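Local coordinates for protein beta-lactamase (Klebsiella pneumoniae, PDB 6KBY) that probably hydrolyses beta-lactam antibiotics as a class C serine enzyme and is captured here with adenosine monophosphate bound covalently in its active site, at residues A[66-71]-A[229-234]; A[204-209]-A[345-350]; A[263-268]-A[311-316]. All blocks are in the same frame, centred on the assembly; numbering follows the deposited sequence.

In the fold
From the N terminus, 66-71 is the first of these segments, and contact 1 closes a long loop, richer in helix than in strand, when 229-234 returns beside it. Within that loop lies 204-209, whose partner 345-350 comes only near the C terminus, so contacts 1 and 2 cross along the chain. They also touch, through E68 with Y205, L66 with N204, and F67 with L345, which joins the small three-stranded sheet to the end of strand 340-346 in the large antiparallel sheet. Contact 3 follows contact 1 in series and lies within the span of contact 2. It ties the start of strand 266-270 to the end of strand 302-311, on the opposite side of the chain's centre from contact 2.

Contact 1. Residues A[66-71]-A[229-234]; sequences LFEVGS and GIKTTS. With AMP (adenosine monophosphate), chain B.
F67 and T232 face each other as an antiparallel hydrogen-bonded pair: F67 N donates to T232 O over 2.9 Å, almost straight at 172°, and T232 N returns a bond to F67 O at 3.0 Å. The next pair, E68 with K231, is non-hydrogen-bonded, and V69 N reaches back to I230 O at 3.2 Å. Two CA-H...O contacts, from L66 CA to T232 O and from K231 CA to F67 O, add to this backbone ladder. A water accepts from G70 N and donates to I230 O, linking the two backbones where they no longer pair directly.

Apolar contacts flank the ladder. V69 offers a methyl to each of two partners: CG1 meets T232 CG2 at 3.8 Å, nearly at right angles, and CG2 meets I230 CG2. L66 CD2 packs on T233 CG2 at 3.7 Å. The aliphatic parts of E68 and K231 run side by side, with E68 CG 4.1 Å from K231 CG.

The polar ends are engaged separately. K231 bends at chi2 (88°), which brings NZ back along its own segment to donate to G229 O at 2.7 Å; L195 O is a second acceptor. The E68 carboxylate is held by Y205 OH, V218 N and T325 OG1, while T233 OG1 caps the following helix through D236 N.

Beyond V69 the chain turns through G70, with a positive phi of 50°, to S71, whose OG is covalently bonded to the AMP phosphorus. S71 N donates to AMP O1P at 2.8 Å, and K74 NZ also bonds S71 OG. A serine just ahead of a helix, followed by a lysine one turn on, is consistent with the SxxK motif that class C beta-lactamases share with penicillin-binding proteins.

Contact 2. Residues A[204-209]-A[345-350]; sequences NYAWGY and LANKNY
N347 lays its amide beside the ring of Y209, the two side chains running in the same direction with their planes 84° apart. N347 ND2 approaches Y209 CE1 at 3.9 Å. N347 holds CG between its backbone N and carbonyl carbon (chi1 63°), a rotamer that brings the side chain against the backbone of W207 and G208. From there N347 ND2 makes a weak, bent bond to W207 O at 3.1 Å. The same nitrogen also bonds L52 O, and OD1 accepts from G34 N, so both ends of the amide are engaged and its rotation is fixed. A206 CB lies close to N347 ND2 as well, 4.3 Å away.

The backbone of N347 adds a second link. N347 O accepts from Y209 N at 3.0 Å, with the donor above the carbonyl plane, and also lies at the edge of the Y209 ring, in its plane. These bonds join the edge of a two-stranded hairpin, strands 208-209 and 215-216, to the chain just as it leaves strand 340-346 of the large antiparallel sheet of the beta-lactamase fold. The bound AMP is not far off, about 6 Å between nearest atoms of AMP and the N349 side chain.

K348 sets out with CG anti to its backbone N (chi1 178°), then folds twice, at chi3 and chi4, and this curl returns the ammonium group to the hairpin. K348 NZ bonds Y209 O at 3.2 Å, approaching from well above the carbonyl plane, and its stronger partner is D213, through a salt bridge. A water donates to Y209 O at 2.6 Å and accepts from N349 N. At the far end of its ring, Y209 OH bonds K55 N, and the K55 side chain makes a cation-pi contact with that ring.

Contact 3. Residues A[263-268]-A[311-316]; sequences THTGYF and LPPQEN
G266 and L311 form an antiparallel hydrogen-bonded pair where strand 266-270 meets the end of strand 302-311, two neighbours in the large antiparallel sheet of the beta-lactamase fold. G266 N donates to L311 O at 2.8 Å and L311 N to G266 O at 2.9 Å, each donor lying in the carbonyl plane of its acceptor. L311 CB sits close to G266, 4.1 Å from G266 CA.

Before the pair, T265 lies alongside P313. T265 OG1 meets P313 CD at 3.5 Å, while CG2, anti to the backbone N, turns instead to L311 O. The hydroxyl is also hydrogen-bonded to A262 O. H264 joins in through its CB, which packs on P313 CB at 3.9 Å; its ring leads away from the proline, with NE2 bonded to N244 and the ring set edge-to-face with W279.

Further out, waters fill in where the chains separate. One can donate to H264 O and P312 O, and another accepts from Q314 N. The Q314 side chain curls back, Q314 NE2 bonding P312 O at 2.9 Å, a bond within the segment that spans P313, with the donor above the carbonyl plane. A last water lies in the plane of the imidazole at its edge, 2.7 Å from H264 ND1, and donates to Q314 O.

Contact 1. Residues A[66-71]-A[229-234]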
loop_
_atom_site.group_PDB
_atom_site.type_symbol
_atom_site.label_atom_id
_atom_site.label_comp_id
_atom_site.label_asym_id
_atom_site.label_seq_id
_atom_site.Cartn_x
_atom_site.Cartn_y
_atom_site.Cartn_z
ATOM N N LEU A 66 -11.262 4.239 11.485
ATOM C CA LEU A 66 -10.592 3.229 10.684
ATOM C C LEU A 66 -11.165 3.251 9.275
ATOM O O LEU A 66 -12.391 3.222 9.090
ATOM C CB LEU A 66 -10.807 1.842 11.294
ATOM C CG LEU A 66 -10.234 1.652 12.697
ATOM C CD1 LEU A 66 -10.856 0.442 13.369
ATOM C CD2 LEU A 66 -8.725 1.507 12.639
ATOM N N PHE A 67 -10.273 3.294 8.288
ATOM C CA PHE A 67 -10.636 3.205 6.885
ATOM C C PHE A 67 -10.035 1.934 6.300
ATOM O O PHE A 67 -8.938 1.516 6.686
ATOM C CB PHE A 67 -10.063 4.386 6.080
ATOM C CG PHE A 67 -10.638 5.738 6.434
ATOM C CD1 PHE A 67 -10.191 6.440 7.548
ATOM C CD2 PHE A 67 -11.578 6.336 5.609
ATOM C CE1 PHE A 67 -10.705 7.698 7.847
ATOM C CE2 PHE A 67 -12.095 7.589 5.903
ATOM C CZ PHE A 67 -11.655 8.272 7.022
ATOM N N GLU A 68 -10.745 1.330 5.351
ATOM C CA GLU A 68 -10.130 0.321 4.504
ATOM C C GLU A 68 -9.134 1.000 3.581
ATOM O O GLU A 68 -9.414 2.063 3.017
ATOM C CB GLU A 68 -11.193 -0.377 3.659
ATOM C CG GLU A 68 -12.199 -1.131 4.505
ATOM C CD GLU A 68 -13.395 -1.668 3.739
ATOM O OE1 GLU A 68 -13.434 -1.575 2.494
ATOM O OE2 GLU A 68 -14.315 -2.187 4.402
ATOM N N VAL A 69 -7.968 0.383 3.413
ATOM C CA VAL A 69 -6.954 0.940 2.536
ATOM C C VAL A 69 -6.641 0.060 1.339
ATOM O O VAL A 69 -5.766 0.415 0.539
ATOM C CB VAL A 69 -5.680 1.348 3.298
ATOM C CG1 VAL A 69 -6.034 2.408 4.334
ATOM C CG2 VAL A 69 -5.025 0.144 3.955
ATOM N N GLY A 70 -7.358 -1.049 1.156
ATOM C CA GLY A 70 -7.176 -1.849 -0.039
ATOM C C GLY A 70 -5.715 -2.162 -0.296
ATOM O O GLY A 70 -5.034 -2.661 0.597
ATOM N N SER A 71 -5.183 -1.800 -1.469
ATOM C CA SER A 71 -3.826 -2.205 -1.847
ATOM C C SER A 71 -2.698 -1.521 -1.090
ATOM O O SER A 71 -1.545 -1.926 -1.284
ATOM C CB SER A 71 -3.596 -2.022 -3.335
ATOM O OG SER A 71 -4.450 -2.892 -4.038
ATOM N N GLY A 229 -6.336 -6.406 2.856
ATOM C CA GLY A 229 -7.077 -6.580 4.094
ATOM C C GLY A 229 -6.968 -5.520 5.179
ATOM O O GLY A 229 -7.738 -5.596 6.140
ATOM N N ILE A 230 -6.068 -4.544 5.082
ATOM C CA ILE A 230 -5.789 -3.664 6.219
ATOM C C ILE A 230 -6.895 -2.629 6.405
ATOM O O ILE A 230 -7.336 -1.982 5.443
ATOM C CB ILE A 230 -4.418 -2.985 6.057
ATOM C CG1 ILE A 230 -3.284 -4.015 6.126
ATOM C CG2 ILE A 230 -4.233 -1.880 7.090
ATOM C CD1 ILE A 230 -2.963 -4.520 7.525
ATOM N N LYS A 231 -7.311 -2.443 7.663
ATOM C CA LYS A 231 -8.095 -1.299 8.112
ATOM C C LYS A 231 -7.246 -0.553 9.131
ATOM O O LYS A 231 -6.650 -1.181 10.011
ATOM C CB LYS A 231 -9.402 -1.753 8.778
ATOM C CG LYS A 231 -10.367 -2.512 7.870
ATOM C CD LYS A 231 -10.058 -4.019 7.885
ATOM C CE LYS A 231 -10.709 -4.776 6.766
ATOM N NZ LYS A 231 -10.279 -6.166 6.968
ATOM N N THR A 232 -7.179 0.774 9.018
ATOM C CA THR A 232 -6.217 1.526 9.816
ATOM C C THR A 232 -6.641 2.991 9.889
ATOM O O THR A 232 -7.551 3.434 9.186
ATOM C CB THR A 232 -4.810 1.356 9.233
ATOM O OG1 THR A 232 -3.853 2.014 10.064
ATOM C CG2 THR A 232 -4.738 1.927 7.836
ATOM N N THR A 233 -5.969 3.732 10.764
ATOM C CA THR A 233 -6.188 5.164 10.905
ATOM C C THR A 233 -5.128 5.933 10.125
ATOM O O THR A 233 -4.039 5.427 9.838
ATOM C CB THR A 233 -6.116 5.601 12.372
ATOM O OG1 THR A 233 -4.775 5.417 12.837
ATOM C CG2 THR A 233 -7.089 4.807 13.241
ATOM N N SER A 234 -5.450 7.187 9.809
ATOM C CA SER A 234 -4.453 8.032 9.163
ATOM C C SER A 234 -3.243 8.255 10.062
ATOM O O SER A 234 -2.116 8.358 9.569
ATOM C CB SER A 234 -5.075 9.365 8.758
ATOM O OG SER A 234 -5.495 10.083 9.902
HETATM P P AMP B . -5.604 -2.260 -4.872
HETATM O O1P AMP B . -6.401 -1.357 -3.983
HETATM O O2P AMP B . -4.977 -1.680 -6.112
HETATM O "O5'" AMP B . -6.456 -3.548 -5.243
HETATM C "C5'" AMP B . -7.154 -4.262 -4.234
HETATM C "C4'" AMP B . -8.644 -4.074 -4.343
HETATM O "O4'" AMP B . -9.141 -4.741 -5.535
HETATM C "C3'" AMP B . -9.460 -4.675 -3.207
HETATM O "O3'" AMP B . -9.526 -3.839 -2.067
HETATM C "C2'" AMP B . -10.807 -4.944 -3.860
HETATM O "O2'" AMP B . -11.561 -3.744 -3.974
HETATM C "C1'" AMP B . -10.372 -5.376 -5.258
HETATM N N9 AMP B . -10.162 -6.834 -5.337
HETATM C C8 AMP B . -8.970 -7.452 -5.500
HETATM N N7 AMP B . -9.121 -8.803 -5.536
HETATM C C5 AMP B . -10.436 -9.059 -5.389
HETATM C C6 AMP B . -11.279 -10.273 -5.336
HETATM N N6 AMP B . -10.730 -11.505 -5.445
HETATM N N1 AMP B . -12.614 -10.108 -5.169
HETATM C C2 AMP B . -13.169 -8.885 -5.056
HETATM N N3 AMP B . -12.461 -7.739 -5.097
HETATM C C4 AMP B . -11.116 -7.761 -5.259
HETATM O O HOH W 1 -8.773 -2.730 3.165
#

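Contact 2. Residues A[204-209]-A[345-350]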
loop_
_atom_site.group_PDB
_atom_site.type_symbol
_atom_site.label_atom_id
_atom_site.label_comp_id
_atom_site.label_asym_id
_atom_site.label_seq_id
_atom_site.Cartn_x
_atom_site.Cartn_y
_atom_site.Cartn_z
ATOM N N ASN A 204 -15.599 2.600 15.432
ATOM C CA ASN A 204 -14.695 3.497 14.728
ATOM C C ASN A 204 -14.486 3.105 13.276
ATOM O O ASN A 204 -13.793 3.825 12.549
ATOM C CB ASN A 204 -13.337 3.524 15.427
ATOM C CG ASN A 204 -13.397 4.194 16.772
ATOM O OD1 ASN A 204 -14.114 5.178 16.955
ATOM N ND2 ASN A 204 -12.649 3.664 17.734
ATOM N N TYR A 205 -15.050 1.988 12.839
ATOM C CA TYR A 205 -14.815 1.482 11.494
ATOM C C TYR A 205 -15.791 2.174 10.548
ATOM O O TYR A 205 -16.995 1.885 10.553
ATOM C CB TYR A 205 -14.986 -0.034 11.514
ATOM C CG TYR A 205 -14.693 -0.807 10.241
ATOM C CD1 TYR A 205 -14.171 -0.198 9.097
ATOM C CD2 TYR A 205 -14.964 -2.168 10.190
ATOM C CE1 TYR A 205 -13.936 -0.943 7.943
ATOM C CE2 TYR A 205 -14.730 -2.907 9.058
ATOM C CZ TYR A 205 -14.218 -2.299 7.937
ATOM O OH TYR A 205 -13.998 -3.072 6.823
ATOM N N ALA A 206 -15.273 3.113 9.758
ATOM C CA ALA A 206 -16.102 3.835 8.805
ATOM C C ALA A 206 -16.771 2.864 7.847
ATOM O O ALA A 206 -16.245 1.789 7.551
ATOM C CB ALA A 206 -15.233 4.794 7.993
ATOM N N TRP A 207 -17.943 3.255 7.355
ATOM C CA TRP A 207 -18.562 2.558 6.244
ATOM C C TRP A 207 -18.047 3.150 4.941
ATOM O O TRP A 207 -17.793 4.356 4.855
ATOM C CB TRP A 207 -20.088 2.655 6.330
ATOM C CG TRP A 207 -20.618 1.738 7.381
ATOM C CD1 TRP A 207 -20.887 2.044 8.682
ATOM C CD2 TRP A 207 -20.882 0.341 7.230
ATOM N NE1 TRP A 207 -21.327 0.919 9.349
ATOM C CE2 TRP A 207 -21.332 -0.138 8.477
ATOM C CE3 TRP A 207 -20.783 -0.551 6.160
ATOM C CZ2 TRP A 207 -21.691 -1.472 8.678
ATOM C CZ3 TRP A 207 -21.147 -1.875 6.362
ATOM C CH2 TRP A 207 -21.588 -2.321 7.611
ATOM N N GLY A 208 -17.846 2.290 3.951
ATOM C CA GLY A 208 -17.547 2.756 2.620
ATOM C C GLY A 208 -18.814 2.940 1.827
ATOM O O GLY A 208 -19.832 2.321 2.115
ATOM N N TYR A 209 -18.768 3.802 0.819
ATOM C CA TYR A 209 -19.945 4.088 0.006
ATOM C C TYR A 209 -19.620 3.789 -1.449
ATOM O O TYR A 209 -18.735 4.423 -2.036
ATOM C CB TYR A 209 -20.453 5.513 0.258
ATOM C CG TYR A 209 -20.987 5.582 1.671
ATOM C CD1 TYR A 209 -20.147 5.853 2.743
ATOM C CD2 TYR A 209 -22.315 5.268 1.943
ATOM C CE1 TYR A 209 -20.618 5.848 4.038
ATOM C CE2 TYR A 209 -22.798 5.266 3.234
ATOM C CZ TYR A 209 -21.947 5.556 4.280
ATOM O OH TYR A 209 -22.413 5.547 5.571
ATOM N N LEU A 345 -7.040 9.331 3.156
ATOM C CA LEU A 345 -8.011 8.256 3.293
ATOM C C LEU A 345 -9.412 8.795 3.057
ATOM O O LEU A 345 -9.769 9.863 3.565
ATOM C CB LEU A 345 -7.951 7.639 4.689
ATOM C CG LEU A 345 -6.565 7.193 5.152
ATOM C CD1 LEU A 345 -6.652 6.538 6.515
ATOM C CD2 LEU A 345 -5.926 6.256 4.140
ATOM N N ALA A 346 -10.211 8.045 2.302
ATOM C CA ALA A 346 -11.585 8.414 1.995
ATOM C C ALA A 346 -12.462 7.173 2.050
ATOM O O ALA A 346 -12.024 6.071 1.699
ATOM C CB ALA A 346 -11.707 9.007 0.589
ATOM N N ASN A 347 -13.721 7.366 2.452
ATOM C CA ASN A 347 -14.720 6.300 2.416
ATOM C C ASN A 347 -15.617 6.372 1.180
ATOM O O ASN A 347 -16.822 6.069 1.221
ATOM C CB ASN A 347 -15.512 6.196 3.718
ATOM C CG ASN A 347 -16.330 7.428 4.017
ATOM O OD1 ASN A 347 -16.204 8.449 3.338
ATOM N ND2 ASN A 347 -17.161 7.350 5.059
ATOM N N LYS A 348 -15.018 6.760 0.061
ATOM C CA LYS A 348 -15.554 6.508 -1.264
ATOM C C LYS A 348 -14.360 6.302 -2.182
ATOM O O LYS A 348 -13.321 6.946 -2.007
ATOM C CB LYS A 348 -16.438 7.654 -1.767
ATOM C CG LYS A 348 -16.969 7.441 -3.181
ATOM C CD LYS A 348 -18.013 8.470 -3.560
ATOM C CE LYS A 348 -19.361 8.120 -2.968
ATOM N NZ LYS A 348 -19.958 6.926 -3.638
ATOM N N ASN A 349 -14.495 5.373 -3.121
ATOM C CA ASN A 349 -13.456 5.096 -4.110
ATOM C C ASN A 349 -13.594 6.125 -5.227
ATOM O O ASN A 349 -14.427 5.971 -6.127
ATOM C CB ASN A 349 -13.637 3.673 -4.630
ATOM C CG ASN A 349 -12.592 3.268 -5.656
ATOM O OD1 ASN A 349 -11.855 4.095 -6.194
ATOM N ND2 ASN A 349 -12.540 1.975 -5.946
ATOM N N TYR A 350 -12.785 7.177 -5.174
ATOM C CA TYR A 350 -12.752 8.209 -6.201
ATOM C C TYR A 350 -11.448 8.093 -6.984
ATOM O O TYR A 350 -10.494 7.446 -6.548
ATOM C CB TYR A 350 -12.934 9.603 -5.582
ATOM C CG TYR A 350 -11.770 10.036 -4.722
ATOM C CD1 TYR A 350 -11.570 9.504 -3.452
ATOM C CD2 TYR A 350 -10.861 10.973 -5.188
ATOM C CE1 TYR A 350 -10.492 9.894 -2.677
ATOM C CE2 TYR A 350 -9.784 11.366 -4.417
ATOM C CZ TYR A 350 -9.604 10.823 -3.165
ATOM O OH TYR A 350 -8.522 11.218 -2.414
HETATM O O HOH W 2 -16.824 3.866 -3.669
#

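Contact 3. Residues A[263-268]-A[311-316]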
loop_
_atom_site.group_PDB
_atom_site.type_symbol
_atom_site.label_atom_id
_atom_site.label_comp_id
_atom_site.label_asym_id
_atom_site.label_seq_id
_atom_site.Cartn_x
_atom_site.Cartn_y
_atom_site.Cartn_z
ATOM N N THR A 263 12.433 -2.451 1.477
ATOM C CA THR A 263 11.316 -2.544 0.536
ATOM C C THR A 263 11.403 -1.491 -0.555
ATOM O O THR A 263 10.715 -1.625 -1.576
ATOM C CB THR A 263 9.935 -2.428 1.198
ATOM O OG1 THR A 263 9.769 -1.125 1.769
ATOM C CG2 THR A 263 9.696 -3.508 2.244
ATOM N N HIS A 264 12.196 -0.436 -0.344
ATOM C CA HIS A 264 12.353 0.625 -1.329
ATOM C C HIS A 264 13.407 0.305 -2.382
ATOM O O HIS A 264 13.679 1.162 -3.229
ATOM C CB HIS A 264 12.771 1.947 -0.672
ATOM C CG HIS A 264 11.987 2.341 0.546
ATOM N ND1 HIS A 264 12.357 3.420 1.317
ATOM C CD2 HIS A 264 10.881 1.822 1.133
ATOM C CE1 HIS A 264 11.521 3.547 2.330
ATOM N NE2 HIS A 264 10.612 2.594 2.241
ATOM N N THR A 265 14.017 -0.880 -2.339
ATOM C CA THR A 265 15.000 -1.264 -3.342
ATOM C C THR A 265 14.313 -1.344 -4.697
ATOM O O THR A 265 13.220 -1.902 -4.813
ATOM C CB THR A 265 15.579 -2.632 -2.974
ATOM O OG1 THR A 265 16.131 -2.563 -1.655
ATOM C CG2 THR A 265 16.665 -3.040 -3.943
ATOM N N GLY A 266 14.941 -0.763 -5.720
ATOM C CA GLY A 266 14.375 -0.745 -7.059
ATOM C C GLY A 266 14.804 -1.945 -7.877
ATOM O O GLY A 266 16.001 -2.176 -8.083
ATOM N N TYR A 267 13.833 -2.725 -8.352
ATOM C CA TYR A 267 14.108 -4.000 -9.000
ATOM C C TYR A 267 13.774 -4.037 -10.481
ATOM O O TYR A 267 14.419 -4.785 -11.224
ATOM C CB TYR A 267 13.344 -5.126 -8.295
ATOM C CG TYR A 267 13.804 -5.388 -6.885
ATOM C CD1 TYR A 267 15.060 -5.916 -6.639
ATOM C CD2 TYR A 267 12.982 -5.111 -5.797
ATOM C CE1 TYR A 267 15.487 -6.170 -5.356
ATOM C CE2 TYR A 267 13.399 -5.366 -4.501
ATOM C CZ TYR A 267 14.655 -5.892 -4.288
ATOM O OH TYR A 267 15.105 -6.168 -3.014
ATOM N N PHE A 268 12.772 -3.283 -10.928
ATOM C CA PHE A 268 12.403 -3.251 -12.333
ATOM C C PHE A 268 12.000 -1.837 -12.703
ATOM O O PHE A 268 11.449 -1.096 -11.884
ATOM C CB PHE A 268 11.207 -4.165 -12.660
ATOM C CG PHE A 268 11.511 -5.634 -12.570
ATOM C CD1 PHE A 268 11.390 -6.297 -11.365
ATOM C CD2 PHE A 268 11.910 -6.353 -13.693
ATOM C CE1 PHE A 268 11.678 -7.646 -11.275
ATOM C CE2 PHE A 268 12.180 -7.709 -13.607
ATOM C CZ PHE A 268 12.072 -8.349 -12.402
ATOM N N LEU A 311 18.659 -1.096 -7.603
ATOM C CA LEU A 311 18.871 0.277 -7.171
ATOM C C LEU A 311 18.685 0.353 -5.662
ATOM O O LEU A 311 17.601 0.023 -5.167
ATOM C CB LEU A 311 17.867 1.190 -7.857
ATOM C CG LEU A 311 17.906 2.668 -7.480
ATOM C CD1 LEU A 311 19.207 3.310 -7.937
ATOM C CD2 LEU A 311 16.716 3.383 -8.083
ATOM N N PRO A 312 19.684 0.783 -4.898
ATOM C CA PRO A 312 19.504 0.842 -3.453
ATOM C C PRO A 312 18.372 1.782 -3.096
ATOM O O PRO A 312 18.041 2.704 -3.862
ATOM C CB PRO A 312 20.853 1.377 -2.950
ATOM C CG PRO A 312 21.825 1.020 -4.018
ATOM C CD PRO A 312 21.047 1.174 -5.296
ATOM N N PRO A 313 17.750 1.584 -1.937
ATOM C CA PRO A 313 16.792 2.574 -1.428
ATOM C C PRO A 313 17.361 3.983 -1.516
ATOM O O PRO A 313 18.503 4.235 -1.123
ATOM C CB PRO A 313 16.587 2.130 0.022
ATOM C CG PRO A 313 16.794 0.644 -0.034
ATOM C CD PRO A 313 17.908 0.442 -1.024
ATOM N N GLN A 314 16.560 4.901 -2.051
ATOM C CA GLN A 314 17.006 6.254 -2.347
ATOM C C GLN A 314 16.288 7.268 -1.474
ATOM O O GLN A 314 15.177 7.036 -0.985
ATOM C CB GLN A 314 16.718 6.621 -3.805
ATOM C CG GLN A 314 17.500 5.829 -4.823
ATOM C CD GLN A 314 18.987 6.028 -4.664
ATOM O OE1 GLN A 314 19.480 7.163 -4.626
ATOM N NE2 GLN A 314 19.718 4.924 -4.559
ATOM N N GLU A 315 16.935 8.423 -1.319
ATOM C CA GLU A 315 16.298 9.593 -0.730
ATOM C C GLU A 315 15.596 10.454 -1.774
ATOM O O GLU A 315 14.481 10.936 -1.538
ATOM C CB GLU A 315 17.330 10.443 0.013
ATOM C CG GLU A 315 18.119 9.684 1.059
ATOM C CD GLU A 315 17.248 9.041 2.118
ATOM O OE1 GLU A 315 16.531 9.777 2.819
ATOM O OE2 GLU A 315 17.275 7.793 2.245
ATOM N N ASN A 316 16.230 10.648 -2.927
ATOM C CA ASN A 316 15.786 11.620 -3.925
ATOM C C ASN A 316 14.723 11.052 -4.859
ATOM O O ASN A 316 14.840 11.124 -6.080
ATOM C CB ASN A 316 16.987 12.141 -4.704
ATOM C CG ASN A 316 17.936 12.954 -3.834
ATOM O OD1 ASN A 316 17.501 13.657 -2.922
ATOM N ND2 ASN A 316 19.236 12.857 -4.107
HETATM O O HOH W 3 15.392 2.570 -4.996
HETATM O O HOH W 4 13.892 4.367 -2.678
HETATM O O HOH W 5 14.484 4.994 0.803
#